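Local coordinates for protein CRISPR-associated endonuclease Cas9 (PDB 5X2H) that uses a guide RNA to find matching DNA and, as the natural full-length enzyme, cuts its two strands, one with an HNH and the other with a RuvC-like nuclease domain, at residues D208-I213 / E231-A236; N298-E303 / K316-L321; L358-K363 / A379-N384; L665-K670 / K724-M729. One frame throughout, in Å; residues are numbered along the deposited sequence.

The four contacts follow one another along the chain, each closing before the next opens, so none is nested in another. Contacts 1, 2 and 3 join parts of the helical region that Cas9 enzymes use as a recognition lobe. Contact 1 pairs helices 203-219 and 226-236, contact 2 helix 294-307 with the end of helix 312-318 and the turn after it, and contact 3 sets helix 355-367 against the loop that ends at helix 385-391. Helix 266-288 borders both contact 2 and contact 3, whose centres lie about 32 Å apart. Contact 4 is remote, its centre about 83 Å from that of contact 2, and involves the wedge domain. The contacts are thus independent local packings, spread over distant parts of a nucleic-acid-holding protein.

Contact 1: D208-I213 / E231-A236; sequences DELKLI and EVLSVA
Leu-233 reaches from helix 226-236 across to Leu-210 and Lys-211 on helix 203-219. The two helices run nearly antiparallel, with 167° between the axes of the short segments and 11.1 Å at their closest approach, so side chains must span the gap. With CG of Leu-233 anti to its carbonyl carbon (chi1 -69°), CB and CG serve as a stalk for the two methyls. Across the contact CD1 meets the lysine alone, 3.8 Å from Lys-211 CG and, farther along the extended chain, 4.1 Å from Lys-211 CE; the two side chains cross nearly perpendicularly. CD2 meets mainly Leu-210, 4.0 Å from both its CG and its CD2, as the two leucines slide past one another in opposite directions, and it also brushes Lys-211 CG. The CD2 branch of Leu-210 continues to Val-232 CG1 at 4.1 Å. Val-232 also touches Ile-128 of helix 121-133, and Ala-236 touches Leu-74 of helix 51-82, the arginine-rich bridge helix of Cas9. No hydrogen bond or salt bridge spans the two segments. The cohesion is therefore dispersive and hydrophobic, with the aliphatic stem of the exposed Lys-211 lying across Leu-233 and adding carbon, not charge, to the interface.

Contact 2: N298-E303 / K316-L321; sequences NALLNE and KKLLGL
This is a purely apolar contact between neighbours in sequence: Ala-299 and Leu-300, on helix 294-307, meet Leu-318 and Leu-319, near the C-terminal end of helix 312-318 and in the turn after it. The evidence is a set of carbon-to-carbon approaches with no hydrogen bond across the segments. Leu-300 and Leu-318 bury nearly equal areas, but Leu-300 is the one that meets both leucines of the other segment. Its CG stands anti to the carbonyl carbon (chi1 -59°), and although the bond to CB does not aim straight at the other segment, the branched end comes nearer. CD2 of Leu-300 lies 3.8 Å from CD1 of Leu-318, the two leucines passing in opposite directions. CD1 of Leu-300 sits equally close, 3.8 Å from CD2 of Leu-319, and here the side chains cross at about a right angle. Leu-300 thus touches two consecutive leucines, one with each methyl.

The arrangement belongs to a helical part of the recognition lobe, in which a short connection, including strand 309-311, turns the chain from one helix into the next. Leu-300 and Leu-319 both also touch helix 266-288, through Ile-277 and Leu-281 respectively. Leu-319 has its CG between backbone N and carbonyl carbon (chi1 36°), a less favourable placing that is possibly strained. Its backbone O is hydrogen-bonded to the hydroxyl of Tyr-292. Leu-318 CD2 makes a looser touch with Ala-299 CB at 4.3 Å, and Leu-318 itself is exposed.

Contact 3: L358-K363 / A379-N384; sequences LNEIAK and AKYDLN
Tyr-381 lays its ring alongside Ile-361, and this is the tight half of the contact. CG1 of Ile-361 comes within 3.4 Å of Tyr-381 CD2, close for two carbons, and CD1 of the same isoleucine follows at 3.9 Å from Tyr-381 CD2. The approach to the ring is oblique, and the two side chains run past each other in opposite directions. Ile-361 is buried and also touches Tyr-341 of helix 336-344. In Tyr-381 the CG lies anti to the carbonyl carbon (chi1 -63°), which sends the ring from the loop toward the helix.

The other half is more exposed, for Glu-360 is partly open to solvent where Ile-361 is not. Here the phenol end of Tyr-381 meets CB and CG of Glu-360, its OH lying 3.5 Å from Glu-360 CG, a van der Waals contact. Glu-360 bends at chi2 (50°) and carries its carboxylate away, with the carboxylate and ring planes 74° apart. No hydrogen bond joins the two segments. Asp-357 and Asp-364, on the same helix 355-367, also touch the tyrosine.

Beyond the ring the loop passes through an inverse gamma turn centred on Asp-382 and reaches Asn-384, whose OD1 accepts a hydrogen bond from the backbone N-H of Gln-387. That is the classic asparagine N-cap, here starting helix 385-391 in a helix-loop-helix connection of the recognition lobe.

Contact 4: L665-K670 / K724-M729; sequences LGKIRK and KDWILM
Leu-665 and Trp-726 bring their CA atoms within 7.7 Å, at a point where helix 655-665 ends at Gly-666, with positive phi (88°), and the chain goes on toward a strand, while the facing chain is about to enter strand 727-728. The first segment belongs to the wedge domain; the second leads into a small two-stranded antiparallel sheet with strand 713-714, whose Lys-713 touches both Leu-665 and Trp-726. The principal interaction is a CH-pi contact. CD1 of Leu-665 stands over one face of the indole, 3.8 Å from the centroid of the Trp-726 five-membered ring and only 8° off the ring normal. CD2 of Leu-665 lies 3.7 Å from CG of Trp-726, so the two methyls spread from the five-membered ring toward its junction with CB. At the benzo end, Lys-667 approaches obliquely with its aliphatic stem. The lysine then bends at chi3 (59°) and chi4, and outside the two segments its NZ forms a salt bridge with a phosphate of the bound DNA, so it serves both tryptophan and DNA. Nearby, Asp-725 pairs with Lys-661 of helix 655-665. The closest carbon of Lys-667 to the indole is CG, 3.8 Å from Trp-726 CZ2.

Contact 1: D208-I213 / E231-A236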
loop_
_atom_site.group_PDB
_atom_site.type_symbol
_atom_site.label_atom_id
_atom_site.label_comp_id
_atom_site.label_asym_id
_atom_site.label_seq_id
_atom_site.Cartn_x
_atom_site.Cartn_y
_atom_site.Cartn_z
ATOM N N ASP A 208 12.888 25.147 22.291
ATOM C CA ASP A 208 13.594 26.273 22.893
ATOM C C ASP A 208 12.674 27.079 23.800
ATOM O O ASP A 208 13.106 27.582 24.842
ATOM C CB ASP A 208 14.184 27.173 21.807
ATOM C CG ASP A 208 15.238 26.472 20.975
ATOM O OD1 ASP A 208 15.883 25.535 21.490
ATOM O OD2 ASP A 208 15.422 26.860 19.802
ATOM N N GLU A 209 11.401 27.211 23.423
ATOM C CA GLU A 209 10.478 28.001 24.232
ATOM C C GLU A 209 10.219 27.333 25.576
ATOM O O GLU A 209 10.301 27.979 26.627
ATOM C CB GLU A 209 9.168 28.223 23.479
ATOM C CG GLU A 209 8.141 29.005 24.283
ATOM C CD GLU A 209 6.827 29.189 23.547
ATOM O OE1 GLU A 209 5.856 29.661 24.178
ATOM O OE2 GLU A 209 6.763 28.860 22.343
ATOM N N LEU A 210 9.910 26.033 25.561
ATOM C CA LEU A 210 9.649 25.326 26.811
ATOM C C LEU A 210 10.881 25.295 27.712
ATOM O O LEU A 210 10.747 25.336 28.940
ATOM C CB LEU A 210 9.157 23.910 26.516
ATOM C CG LEU A 210 8.550 23.151 27.696
ATOM C CD1 LEU A 210 7.537 24.016 28.425
ATOM C CD2 LEU A 210 7.903 21.856 27.217
ATOM N N LYS A 211 12.083 25.228 27.130
ATOM C CA LYS A 211 13.291 25.357 27.942
ATOM C C LYS A 211 13.405 26.756 28.533
ATOM O O LYS A 211 13.787 26.915 29.699
ATOM C CB LYS A 211 14.533 25.031 27.111
ATOM C CG LYS A 211 14.665 23.570 26.719
ATOM C CD LYS A 211 15.958 23.323 25.950
ATOM C CE LYS A 211 16.118 21.854 25.593
ATOM N NZ LYS A 211 17.337 21.616 24.776
ATOM N N LEU A 212 13.078 27.781 27.743
ATOM C CA LEU A 212 13.148 29.152 28.233
ATOM C C LEU A 212 12.099 29.410 29.307
ATOM O O LEU A 212 12.370 30.104 30.293
ATOM C CB LEU A 212 12.978 30.131 27.071
ATOM C CG LEU A 212 12.921 31.618 27.429
ATOM C CD1 LEU A 212 14.252 32.087 28.006
ATOM C CD2 LEU A 212 12.532 32.448 26.217
ATOM N N ILE A 213 10.897 28.858 29.131
ATOM C CA ILE A 213 9.832 29.071 30.108
ATOM C C ILE A 213 10.206 28.456 31.450
ATOM O O ILE A 213 9.978 29.056 32.507
ATOM C CB ILE A 213 8.500 28.512 29.575
ATOM C CG1 ILE A 213 7.994 29.366 28.409
ATOM C CG2 ILE A 213 7.465 28.447 30.686
ATOM C CD1 ILE A 213 6.726 28.835 27.763
ATOM N N GLU A 231 12.169 15.163 32.566
ATOM C CA GLU A 231 11.151 14.222 32.115
ATOM C C GLU A 231 10.175 14.881 31.147
ATOM O O GLU A 231 9.809 14.286 30.129
ATOM C CB GLU A 231 10.404 13.636 33.314
ATOM C CG GLU A 231 11.131 12.503 34.005
ATOM C CD GLU A 231 10.177 11.538 34.679
ATOM O OE1 GLU A 231 9.896 11.715 35.886
ATOM O OE2 GLU A 231 9.693 10.611 33.993
ATOM N N VAL A 232 9.749 16.111 31.445
ATOM C CA VAL A 232 8.794 16.800 30.581
ATOM C C VAL A 232 9.382 17.012 29.192
ATOM O O VAL A 232 8.722 16.762 28.177
ATOM C CB VAL A 232 8.357 18.130 31.224
ATOM C CG1 VAL A 232 7.665 19.015 30.201
ATOM C CG2 VAL A 232 7.450 17.865 32.413
ATOM N N LEU A 233 10.638 17.460 29.123
ATOM C CA LEU A 233 11.259 17.718 27.829
ATOM C C LEU A 233 11.446 16.434 27.031
ATOM O O LEU A 233 11.148 16.396 25.832
ATOM C CB LEU A 233 12.597 18.432 28.019
ATOM C CG LEU A 233 12.516 19.873 28.524
ATOM C CD1 LEU A 233 13.911 20.426 28.766
ATOM C CD2 LEU A 233 11.752 20.745 27.541
ATOM N N SER A 234 11.934 15.370 27.674
ATOM C CA SER A 234 12.178 14.128 26.945
ATOM C C SER A 234 10.873 13.486 26.487
ATOM O O SER A 234 10.798 12.953 25.375
ATOM C CB SER A 234 12.981 13.157 27.808
ATOM O OG SER A 234 12.263 12.800 28.975
ATOM N N VAL A 235 9.834 13.530 27.324
ATOM C CA VAL A 235 8.567 12.898 26.964
ATOM C C VAL A 235 7.860 13.687 25.866
ATOM O O VAL A 235 7.313 13.106 24.922
ATOM C CB VAL A 235 7.675 12.739 28.211
ATOM C CG1 VAL A 235 6.245 12.407 27.810
ATOM C CG2 VAL A 235 8.230 11.653 29.124
ATOM N N ALA A 236 7.869 15.018 25.961
ATOM C CA ALA A 236 7.130 15.829 24.999
ATOM C C ALA A 236 7.733 15.756 23.602
ATOM O O ALA A 236 7.005 15.876 22.608
ATOM C CB ALA A 236 7.068 17.282 25.467
#

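Contact 2: N298-E303 / K316-L321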
loop_
_atom_site.group_PDB
_atom_site.type_symbol
_atom_site.label_atom_id
_atom_site.label_comp_id
_atom_site.label_asym_id
_atom_site.label_seq_id
_atom_site.Cartn_x
_atom_site.Cartn_y
_atom_site.Cartn_z
ATOM N N ASN A 298 46.811 -3.767 -8.115
ATOM C CA ASN A 298 47.058 -3.398 -6.725
ATOM C C ASN A 298 47.307 -1.904 -6.574
ATOM O O ASN A 298 47.026 -1.334 -5.515
ATOM C CB ASN A 298 48.241 -4.191 -6.165
ATOM C CG ASN A 298 47.910 -5.654 -5.934
ATOM O OD1 ASN A 298 46.743 -6.029 -5.822
ATOM N ND2 ASN A 298 48.941 -6.489 -5.859
ATOM N N ALA A 299 47.828 -1.254 -7.617
ATOM C CA ALA A 299 48.053 0.185 -7.552
ATOM C C ALA A 299 46.733 0.944 -7.502
ATOM O O ALA A 299 46.556 1.849 -6.679
ATOM C CB ALA A 299 48.898 0.638 -8.744
ATOM N N LEU A 300 45.790 0.587 -8.378
ATOM C CA LEU A 300 44.486 1.242 -8.366
ATOM C C LEU A 300 43.720 0.923 -7.088
ATOM O O LEU A 300 43.039 1.794 -6.532
ATOM C CB LEU A 300 43.678 0.826 -9.595
ATOM C CG LEU A 300 44.311 1.139 -10.952
ATOM C CD1 LEU A 300 43.483 0.555 -12.085
ATOM C CD2 LEU A 300 44.478 2.637 -11.130
ATOM N N LEU A 301 43.826 -0.317 -6.605
ATOM C CA LEU A 301 43.132 -0.692 -5.378
ATOM C C LEU A 301 43.733 0.008 -4.164
ATOM O O LEU A 301 43.007 0.384 -3.236
ATOM C CB LEU A 301 43.170 -2.210 -5.198
ATOM C CG LEU A 301 42.433 -2.776 -3.984
ATOM C CD1 LEU A 301 40.948 -2.463 -4.060
ATOM C CD2 LEU A 301 42.663 -4.276 -3.864
ATOM N N ASN A 302 45.057 0.193 -4.152
ATOM C CA ASN A 302 45.695 0.872 -3.029
ATOM C C ASN A 302 45.288 2.337 -2.951
ATOM O O ASN A 302 45.268 2.913 -1.857
ATOM C CB ASN A 302 47.216 0.751 -3.129
ATOM C CG ASN A 302 47.795 -0.200 -2.099
ATOM O OD1 ASN A 302 47.554 -1.408 -2.147
ATOM N ND2 ASN A 302 48.571 0.340 -1.165
ATOM N N GLU A 303 44.966 2.957 -4.088
ATOM C CA GLU A 303 44.460 4.324 -4.056
ATOM C C GLU A 303 43.035 4.375 -3.519
ATOM O O GLU A 303 42.656 5.351 -2.860
ATOM C CB GLU A 303 44.528 4.949 -5.449
ATOM N N LYS A 316 43.948 7.243 -15.311
ATOM C CA LYS A 316 44.560 7.367 -16.628
ATOM C C LYS A 316 46.063 7.607 -16.533
ATOM O O LYS A 316 46.821 7.117 -17.378
ATOM C CB LYS A 316 43.888 8.495 -17.412
ATOM N N LYS A 317 46.508 8.351 -15.520
ATOM C CA LYS A 317 47.935 8.585 -15.336
ATOM C C LYS A 317 48.650 7.347 -14.816
ATOM O O LYS A 317 49.807 7.102 -15.179
ATOM C CB LYS A 317 48.161 9.759 -14.381
ATOM N N LEU A 318 47.982 6.561 -13.972
ATOM C CA LEU A 318 48.578 5.334 -13.464
ATOM C C LEU A 318 48.755 4.283 -14.552
ATOM O O LEU A 318 49.390 3.254 -14.294
ATOM C CB LEU A 318 47.729 4.775 -12.311
ATOM C CG LEU A 318 47.727 5.536 -10.978
ATOM C CD1 LEU A 318 46.303 5.849 -10.474
ATOM C CD2 LEU A 318 48.549 4.782 -9.917
ATOM N N LEU A 319 48.225 4.522 -15.756
ATOM C CA LEU A 319 48.356 3.569 -16.851
ATOM C C LEU A 319 48.052 4.185 -18.216
ATOM O O LEU A 319 47.189 3.687 -18.948
ATOM C CB LEU A 319 47.448 2.358 -16.604
ATOM C CG LEU A 319 46.075 2.530 -15.943
ATOM C CD1 LEU A 319 44.967 2.761 -16.963
ATOM C CD2 LEU A 319 45.770 1.313 -15.083
ATOM N N GLY A 320 48.763 5.251 -18.576
ATOM C CA GLY A 320 48.676 5.765 -19.926
ATOM C C GLY A 320 48.478 7.259 -20.065
ATOM O O GLY A 320 48.920 8.046 -19.220
ATOM N N LEU A 321 47.793 7.648 -21.141
ATOM C CA LEU A 321 47.627 9.045 -21.520
ATOM C C LEU A 321 46.450 9.680 -20.794
ATOM O O LEU A 321 46.079 9.243 -19.700
ATOM C CB LEU A 321 47.430 9.158 -23.033
#

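Contact 3: L358-K363 / A379-N384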
loop_
_atom_site.group_PDB
_atom_site.type_symbol
_atom_site.label_atom_id
_atom_site.label_comp_id
_atom_site.label_asym_id
_atom_site.label_seq_id
_atom_site.Cartn_x
_atom_site.Cartn_y
_atom_site.Cartn_z
ATOM N N LEU A 358 33.942 -6.375 11.501
ATOM C CA LEU A 358 33.826 -5.132 10.746
ATOM C C LEU A 358 32.621 -5.170 9.814
ATOM O O LEU A 358 31.827 -4.222 9.766
ATOM C CB LEU A 358 35.111 -4.877 9.959
ATOM C CG LEU A 358 35.882 -3.600 10.298
ATOM C CD1 LEU A 358 36.173 -3.532 11.788
ATOM C CD2 LEU A 358 37.172 -3.529 9.494
ATOM N N ASN A 359 32.469 -6.263 9.063
ATOM C CA ASN A 359 31.300 -6.409 8.203
ATOM C C ASN A 359 30.019 -6.516 9.021
ATOM O O ASN A 359 28.966 -6.031 8.590
ATOM C CB ASN A 359 31.460 -7.635 7.303
ATOM C CG ASN A 359 32.677 -7.543 6.405
ATOM O OD1 ASN A 359 32.689 -6.790 5.432
ATOM N ND2 ASN A 359 33.710 -8.317 6.726
ATOM N N GLU A 360 30.088 -7.138 10.199
ATOM C CA GLU A 360 28.913 -7.226 11.059
ATOM C C GLU A 360 28.550 -5.868 11.648
ATOM O O GLU A 360 27.372 -5.609 11.921
ATOM C CB GLU A 360 29.158 -8.245 12.172
ATOM C CG GLU A 360 28.065 -9.293 12.319
ATOM C CD GLU A 360 27.710 -9.954 11.000
ATOM O OE1 GLU A 360 26.515 -9.953 10.639
ATOM O OE2 GLU A 360 28.627 -10.465 10.322
ATOM N N ILE A 361 29.539 -4.994 11.845
ATOM C CA ILE A 361 29.261 -3.659 12.368
ATOM C C ILE A 361 28.523 -2.824 11.327
ATOM O O ILE A 361 27.542 -2.139 11.640
ATOM C CB ILE A 361 30.565 -2.977 12.820
ATOM C CG1 ILE A 361 31.007 -3.508 14.183
ATOM C CG2 ILE A 361 30.394 -1.465 12.874
ATOM C CD1 ILE A 361 32.396 -3.074 14.579
ATOM N N ALA A 362 28.985 -2.868 10.074
ATOM C CA ALA A 362 28.331 -2.104 9.017
ATOM C C ALA A 362 26.888 -2.552 8.826
ATOM O O ALA A 362 26.007 -1.733 8.541
ATOM C CB ALA A 362 29.114 -2.236 7.711
ATOM N N LYS A 363 26.629 -3.852 8.979
ATOM C CA LYS A 363 25.258 -4.351 8.937
ATOM C C LYS A 363 24.415 -3.731 10.044
ATOM O O LYS A 363 23.274 -3.316 9.808
ATOM C CB LYS A 363 25.261 -5.875 9.053
ATOM C CG LYS A 363 23.886 -6.518 9.066
ATOM C CD LYS A 363 23.890 -7.753 9.953
ATOM C CE LYS A 363 23.113 -8.897 9.328
ATOM N NZ LYS A 363 21.695 -8.537 9.071
ATOM N N ALA A 379 28.280 -2.206 21.370
ATOM C CA ALA A 379 28.976 -2.450 22.631
ATOM C C ALA A 379 29.378 -3.911 22.811
ATOM O O ALA A 379 30.367 -4.192 23.498
ATOM C CB ALA A 379 28.103 -1.994 23.799
ATOM N N LYS A 380 28.650 -4.843 22.193
ATOM C CA LYS A 380 29.029 -6.250 22.210
ATOM C C LYS A 380 30.339 -6.529 21.476
ATOM O O LYS A 380 30.783 -7.684 21.461
ATOM C CB LYS A 380 27.911 -7.104 21.604
ATOM N N TYR A 381 30.970 -5.522 20.871
ATOM C CA TYR A 381 32.225 -5.708 20.158
ATOM C C TYR A 381 33.338 -4.925 20.841
ATOM O O TYR A 381 33.105 -3.868 21.434
ATOM C CB TYR A 381 32.109 -5.269 18.690
ATOM C CG TYR A 381 31.120 -6.074 17.879
ATOM C CD1 TYR A 381 30.975 -7.440 18.083
ATOM C CD2 TYR A 381 30.321 -5.467 16.917
ATOM C CE1 TYR A 381 30.068 -8.178 17.348
ATOM C CE2 TYR A 381 29.410 -6.197 16.178
ATOM C CZ TYR A 381 29.288 -7.552 16.398
ATOM O OH TYR A 381 28.385 -8.292 15.672
ATOM N N ASP A 382 34.556 -5.451 20.746
ATOM C CA ASP A 382 35.701 -4.809 21.381
ATOM C C ASP A 382 36.015 -3.466 20.732
ATOM O O ASP A 382 36.812 -3.399 19.790
ATOM C CB ASP A 382 36.928 -5.722 21.323
ATOM N N LEU A 383 35.405 -2.395 21.242
ATOM C CA LEU A 383 35.644 -1.039 20.762
ATOM C C LEU A 383 35.435 -0.069 21.916
ATOM O O LEU A 383 34.625 -0.324 22.810
ATOM C CB LEU A 383 34.716 -0.675 19.596
ATOM N N ASN A 384 36.160 1.050 21.884
ATOM C CA ASN A 384 36.094 2.008 22.981
ATOM C C ASN A 384 34.856 2.897 22.853
ATOM O O ASN A 384 34.171 2.911 21.829
ATOM C CB ASN A 384 37.388 2.839 23.065
ATOM C CG ASN A 384 37.626 3.737 21.847
ATOM O OD1 ASN A 384 36.722 4.423 21.364
ATOM N ND2 ASN A 384 38.866 3.757 21.368
#

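Contact 4: L665-K670 / K724-M729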
loop_
_atom_site.group_PDB
_atom_site.type_symbol
_atom_site.label_atom_id
_atom_site.label_comp_id
_atom_site.label_asym_id
_atom_site.label_seq_id
_atom_site.Cartn_x
_atom_site.Cartn_y
_atom_site.Cartn_z
ATOM N N LEU A 665 -31.956 0.669 12.837
ATOM C CA LEU A 665 -32.002 -0.194 11.667
ATOM C C LEU A 665 -30.661 -0.326 10.959
ATOM O O LEU A 665 -30.519 -1.199 10.095
ATOM C CB LEU A 665 -33.048 0.324 10.671
ATOM C CG LEU A 665 -34.507 0.204 11.109
ATOM C CD1 LEU A 665 -35.410 1.010 10.191
ATOM C CD2 LEU A 665 -34.933 -1.251 11.132
ATOM N N GLY A 666 -29.684 0.509 11.295
ATOM C CA GLY A 666 -28.399 0.469 10.634
ATOM C C GLY A 666 -28.290 1.317 9.388
ATOM O O GLY A 666 -27.291 1.201 8.670
ATOM N N LYS A 667 -29.291 2.154 9.099
ATOM C CA LYS A 667 -29.201 3.051 7.951
ATOM C C LYS A 667 -28.136 4.117 8.165
ATOM O O LYS A 667 -27.598 4.663 7.195
ATOM C CB LYS A 667 -30.561 3.698 7.682
ATOM C CG LYS A 667 -31.655 2.708 7.313
ATOM C CD LYS A 667 -33.019 3.378 7.267
ATOM C CE LYS A 667 -33.047 4.514 6.258
ATOM N NZ LYS A 667 -32.836 4.027 4.871
ATOM N N ILE A 668 -27.837 4.433 9.425
ATOM C CA ILE A 668 -26.713 5.275 9.804
ATOM C C ILE A 668 -26.122 4.697 11.080
ATOM O O ILE A 668 -26.763 3.923 11.795
ATOM C CB ILE A 668 -27.106 6.755 10.025
ATOM C CG1 ILE A 668 -28.329 6.848 10.944
ATOM C CG2 ILE A 668 -27.343 7.454 8.697
ATOM C CD1 ILE A 668 -28.715 8.270 11.320
ATOM N N ARG A 669 -24.881 5.083 11.362
ATOM C CA ARG A 669 -24.174 4.614 12.539
ATOM C C ARG A 669 -23.799 5.797 13.421
ATOM O O ARG A 669 -23.705 6.940 12.964
ATOM C CB ARG A 669 -22.912 3.831 12.161
ATOM C CG ARG A 669 -23.098 2.867 11.004
ATOM C CD ARG A 669 -23.921 1.654 11.390
ATOM N NE ARG A 669 -24.162 0.794 10.233
ATOM C CZ ARG A 669 -24.550 -0.476 10.307
ATOM N NH1 ARG A 669 -24.738 -1.047 11.488
ATOM N NH2 ARG A 669 -24.742 -1.176 9.197
ATOM N N LYS A 670 -23.580 5.501 14.697
ATOM C CA LYS A 670 -23.102 6.475 15.672
ATOM C C LYS A 670 -21.833 5.900 16.293
ATOM O O LYS A 670 -21.904 5.002 17.137
ATOM C CB LYS A 670 -24.166 6.767 16.725
ATOM C CG LYS A 670 -24.272 8.233 17.114
ATOM C CD LYS A 670 -24.008 8.447 18.593
ATOM C CE LYS A 670 -25.227 9.002 19.306
ATOM N NZ LYS A 670 -26.334 8.012 19.369
ATOM N N LYS A 724 -40.377 3.658 7.474
ATOM C CA LYS A 724 -41.292 2.576 7.804
ATOM C C LYS A 724 -40.543 1.449 8.510
ATOM O O LYS A 724 -39.350 1.235 8.282
ATOM C CB LYS A 724 -41.965 2.057 6.531
ATOM C CG LYS A 724 -43.178 1.166 6.751
ATOM C CD LYS A 724 -43.770 0.721 5.417
ATOM C CE LYS A 724 -44.982 -0.175 5.602
ATOM N NZ LYS A 724 -46.133 0.563 6.180
ATOM N N ASP A 725 -41.250 0.739 9.390
ATOM C CA ASP A 725 -40.670 -0.417 10.066
ATOM C C ASP A 725 -40.116 -1.409 9.054
ATOM O O ASP A 725 -40.749 -1.698 8.033
ATOM C CB ASP A 725 -41.720 -1.121 10.931
ATOM C CG ASP A 725 -42.078 -0.346 12.182
ATOM O OD1 ASP A 725 -41.466 0.710 12.432
ATOM O OD2 ASP A 725 -42.979 -0.799 12.921
ATOM N N TRP A 726 -38.927 -1.933 9.334
ATOM C CA TRP A 726 -38.423 -3.033 8.528
ATOM C C TRP A 726 -39.052 -4.343 8.993
ATOM O O TRP A 726 -39.663 -4.423 10.062
ATOM C CB TRP A 726 -36.897 -3.099 8.586
ATOM C CG TRP A 726 -36.238 -2.027 7.766
ATOM C CD1 TRP A 726 -36.838 -0.920 7.229
ATOM C CD2 TRP A 726 -34.860 -1.959 7.383
ATOM N NE1 TRP A 726 -35.915 -0.167 6.542
ATOM C CE2 TRP A 726 -34.694 -0.783 6.622
ATOM C CE3 TRP A 726 -33.749 -2.776 7.613
ATOM C CZ2 TRP A 726 -33.464 -0.408 6.088
ATOM C CZ3 TRP A 726 -32.529 -2.400 7.083
ATOM C CH2 TRP A 726 -32.395 -1.227 6.330
ATOM N N ILE A 727 -38.910 -5.376 8.169
ATOM C CA ILE A 727 -39.665 -6.614 8.329
ATOM C C ILE A 727 -38.771 -7.671 8.963
ATOM O O ILE A 727 -37.744 -8.056 8.392
ATOM C CB ILE A 727 -40.226 -7.097 6.984
ATOM C CG1 ILE A 727 -41.093 -5.999 6.362
ATOM C CG2 ILE A 727 -41.026 -8.376 7.177
ATOM C CD1 ILE A 727 -41.359 -6.194 4.891
ATOM N N LEU A 728 -39.174 -8.153 10.137
ATOM C CA LEU A 728 -38.434 -9.204 10.819
ATOM C C LEU A 728 -38.526 -10.508 10.039
ATOM O O LEU A 728 -39.622 -10.957 9.686
ATOM C CB LEU A 728 -38.977 -9.400 12.233
ATOM C CG LEU A 728 -38.214 -10.419 13.083
ATOM C CD1 LEU A 728 -36.761 -10.001 13.225
ATOM C CD2 LEU A 728 -38.865 -10.580 14.446
ATOM N N MET A 729 -37.371 -11.125 9.778
ATOM C CA MET A 729 -37.316 -12.388 9.043
ATOM C C MET A 729 -37.487 -13.535 10.034
ATOM O O MET A 729 -36.527 -14.148 10.503
ATOM C CB MET A 729 -36.015 -12.499 8.259
ATOM C CG MET A 729 -35.839 -11.445 7.168
ATOM S SD MET A 729 -36.937 -11.656 5.746
ATOM C CE MET A 729 -38.359 -10.663 6.201
#